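Long-range contact in Alpha/beta hydrolase (Paenibacillus sp. VTT E-133280, PDB 6TJ2), which probably hydrolyses methyl salicylate to salicylic acid, as an extracellular alpha/beta-hydrolase homologous to tobacco salicylic acid binding protein 2: residues I50-G58 with Q201-L210. Sequence-based numbering, arbitrary orientation.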
loop_
_atom_site.group_PDB
_atom_site.type_symbol
_atom_site.label_atom_id
_atom_site.label_comp_id
_atom_site.label_asym_id
_atom_site.label_seq_id
_atom_site.Cartn_x
_atom_site.Cartn_y
_atom_site.Cartn_z
ATOM N N ILE A 50 3.125 12.035 22.477
ATOM C CA ILE A 50 3.871 11.010 23.265
ATOM C C ILE A 50 4.844 10.311 22.344
ATOM O O ILE A 50 4.422 9.566 21.445
ATOM C CB ILE A 50 2.887 10.050 23.928
ATOM C CG1 ILE A 50 1.793 10.760 24.735
ATOM C CG2 ILE A 50 3.684 9.026 24.741
ATOM C CD1 ILE A 50 2.339 11.690 25.830
ATOM N N HIS A 51 6.130 10.546 22.567
ATOM C CA HIS A 51 7.182 9.892 21.787
ATOM C C HIS A 51 7.238 8.396 22.120
ATOM O O HIS A 51 6.703 7.963 23.152
ATOM C CB HIS A 51 8.534 10.548 21.963
ATOM C CG HIS A 51 9.163 10.387 23.324
ATOM N ND1 HIS A 51 9.759 9.206 23.720
ATOM C CD2 HIS A 51 9.238 11.222 24.380
ATOM C CE1 HIS A 51 10.237 9.351 24.953
ATOM N NE2 HIS A 51 9.926 10.566 25.387
ATOM N N GLY A 52 7.983 7.686 21.307
ATOM C CA GLY A 52 8.223 6.270 21.504
ATOM C C GLY A 52 9.630 5.975 21.959
ATOM O O GLY A 52 10.295 6.823 22.594
ATOM N N SER A 53 10.068 4.756 21.750
ATOM C CA SER A 53 11.371 4.270 22.245
ATOM C C SER A 53 12.517 4.869 21.428
ATOM O O SER A 53 12.345 5.324 20.250
ATOM C CB SER A 53 11.428 2.774 22.235
ATOM O OG SER A 53 10.452 2.211 23.065
ATOM N N TRP A 54 13.700 4.905 22.017
ATOM C CA TRP A 54 14.912 5.406 21.340
ATOM C C TRP A 54 14.654 6.876 20.942
ATOM O O TRP A 54 15.057 7.276 19.849
ATOM C CB TRP A 54 15.322 4.539 20.165
ATOM C CG TRP A 54 15.497 3.111 20.524
ATOM C CD1 TRP A 54 16.474 2.576 21.319
ATOM C CD2 TRP A 54 14.597 2.030 20.266
ATOM N NE1 TRP A 54 16.267 1.237 21.510
ATOM C CE2 TRP A 54 15.110 0.868 20.868
ATOM C CE3 TRP A 54 13.422 1.951 19.496
ATOM C CZ2 TRP A 54 14.424 -0.350 20.807
ATOM C CZ3 TRP A 54 12.778 0.744 19.424
ATOM C CH2 TRP A 54 13.273 -0.369 20.058
ATOM N N ALA A 55 13.985 7.625 21.775
ATOM C CA ALA A 55 13.568 8.992 21.465
ATOM C C ALA A 55 13.339 9.718 22.779
ATOM O O ALA A 55 13.152 9.123 23.833
ATOM C CB ALA A 55 12.349 9.016 20.608
ATOM N N THR A 56 13.319 11.024 22.713
ATOM C CA THR A 56 12.958 11.925 23.813
ATOM C C THR A 56 11.834 12.849 23.331
ATOM O O THR A 56 11.393 12.795 22.160
ATOM C CB THR A 56 14.155 12.775 24.250
ATOM O OG1 THR A 56 14.496 13.707 23.222
ATOM C CG2 THR A 56 15.373 11.935 24.567
ATOM N N ALA A 57 11.372 13.723 24.207
ATOM C CA ALA A 57 10.359 14.739 23.822
ATOM C C ALA A 57 10.869 15.592 22.658
ATOM O O ALA A 57 10.029 16.139 21.909
ATOM C CB ALA A 57 10.071 15.601 25.044
ATOM N N GLY A 58 12.184 15.726 22.491
ATOM C CA GLY A 58 12.817 16.479 21.389
ATOM C C GLY A 58 12.480 15.934 20.017
ATOM O O GLY A 58 12.654 16.647 19.018
ATOM N N GLN A 201 20.650 11.192 18.296
ATOM C CA GLN A 201 19.474 11.589 19.085
ATOM C C GLN A 201 18.611 10.389 19.449
ATOM O O GLN A 201 17.423 10.626 19.922
ATOM C CB GLN A 201 18.638 12.647 18.344
ATOM C CG GLN A 201 19.363 13.926 18.016
ATOM C CD GLN A 201 18.419 14.863 17.292
ATOM O OE1 GLN A 201 18.844 15.601 16.403
ATOM N NE2 GLN A 201 17.128 14.843 17.640
ATOM N N ALA A 202 19.059 9.165 19.281
ATOM C CA ALA A 202 18.304 7.928 19.566
ATOM C C ALA A 202 18.973 7.196 20.723
ATOM O O ALA A 202 19.787 6.316 20.502
ATOM C CB ALA A 202 18.186 7.058 18.316
ATOM N N PRO A 203 18.636 7.540 21.973
ATOM C CA PRO A 203 19.334 6.938 23.114
ATOM C C PRO A 203 18.939 5.511 23.358
ATOM O O PRO A 203 17.905 5.044 22.870
ATOM C CB PRO A 203 18.949 7.785 24.326
ATOM C CG PRO A 203 17.785 8.590 23.884
ATOM C CD PRO A 203 17.703 8.593 22.379
ATOM N N PRO A 204 19.758 4.756 24.097
ATOM C CA PRO A 204 19.368 3.399 24.483
ATOM C C PRO A 204 18.039 3.414 25.208
ATOM O O PRO A 204 17.728 4.367 25.944
ATOM C CB PRO A 204 20.499 2.950 25.444
ATOM C CG PRO A 204 21.688 3.786 24.997
ATOM C CD PRO A 204 21.089 5.140 24.659
ATOM N N GLU A 205 17.286 2.350 25.050
ATOM C CA GLU A 205 15.936 2.245 25.600
ATOM C C GLU A 205 15.942 1.344 26.826
ATOM O O GLU A 205 16.302 0.164 26.735
ATOM C CB GLU A 205 14.982 1.669 24.551
ATOM C CG GLU A 205 13.523 1.675 25.016
ATOM C CD GLU A 205 12.900 3.063 25.085
ATOM O OE1 GLU A 205 13.547 4.075 24.777
ATOM O OE2 GLU A 205 11.709 3.153 25.523
ATOM N N PRO A 206 15.390 1.804 27.958
ATOM C CA PRO A 206 15.151 0.898 29.094
ATOM C C PRO A 206 14.172 -0.199 28.683
ATOM O O PRO A 206 13.114 0.093 28.104
ATOM C CB PRO A 206 14.524 1.783 30.157
ATOM C CG PRO A 206 14.861 3.194 29.780
ATOM C CD PRO A 206 14.996 3.180 28.264
ATOM N N ALA A 207 14.508 -1.469 28.916
ATOM C CA ALA A 207 13.857 -2.551 28.174
ATOM C C ALA A 207 12.562 -3.032 28.828
ATOM O O ALA A 207 11.727 -3.593 28.117
ATOM C CB ALA A 207 14.790 -3.722 28.008
ATOM N N THR A 208 12.382 -2.918 30.128
ATOM C CA THR A 208 11.239 -3.579 30.791
ATOM C C THR A 208 9.904 -3.221 30.148
ATOM O O THR A 208 9.103 -4.114 29.877
ATOM C CB THR A 208 11.254 -3.369 32.295
ATOM O OG1 THR A 208 12.471 -3.938 32.792
ATOM C CG2 THR A 208 9.996 -3.876 32.952
ATOM N N PRO A 209 9.598 -1.945 29.859
ATOM C CA PRO A 209 8.278 -1.609 29.363
ATOM C C PRO A 209 7.972 -2.225 27.997
ATOM O O PRO A 209 6.774 -2.287 27.666
ATOM C CB PRO A 209 8.287 -0.073 29.303
ATOM C CG PRO A 209 9.323 0.317 30.322
ATOM C CD PRO A 209 10.398 -0.755 30.174
ATOM N N LEU A 210 8.969 -2.567 27.239
ATOM C CA LEU A 210 8.738 -3.165 25.896
ATOM C C LEU A 210 8.254 -4.603 26.036
ATOM O O LEU A 210 7.592 -5.104 25.132
ATOM C CB LEU A 210 10.022 -3.098 25.086
ATOM C CG LEU A 210 10.346 -1.754 24.435
ATOM C CD1 LEU A 210 10.432 -0.620 25.447
ATOM C CD2 LEU A 210 11.676 -1.878 23.684
HETATM O O HOH W 1 15.080 9.747 18.483
HETATM O O HOH W 2 16.738 12.837 21.574
#
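Trp54 lies across the chain of residues 203-205 and meets Glu205 twice, with its ring and with its backbone. The CB of Glu205 sits over one face of the Trp54 indole, 3.7 Å from the centroid of the five-membered ring, a CH-pi contact displaced toward the rim on the NE1 side. With CG anti to the backbone N (chi1 -174°) and a bend at chi2, the Glu205 chain turns alongside Ser53 and carries its carboxylate to the loop. There Glu205 OE1 accepts a nearly straight bond from Trp54 N (2.9 Å, 168°), which arrives from well above the carboxylate plane. The other oxygen, Glu205 OE2, is hydrogen-bonded by His82 NE2 and lies 2.9 Å from Ser53 OG, at best a weak bond.

Pro203 O stands at the edge of the indole, 3.2 Å from Trp54 CD1, and also receives a CA-H...O contact from Trp54 CA, while Pro203 CG rests against Thr56 CG2 (4.2 Å). The indole NE1 bonds to Ile175 O, in the strand paired with 205-206. One water bridges Trp54 O and Gln201 O. The loop after strand 46-50 is thus joined to the cap beside the probable Ser117-His264-Asp234 triad, an arrangement fitting the loop that in alpha/beta-hydrolases usually contributes one backbone N-H to the oxyanion hole, the other coming from the residue after the nucleophile.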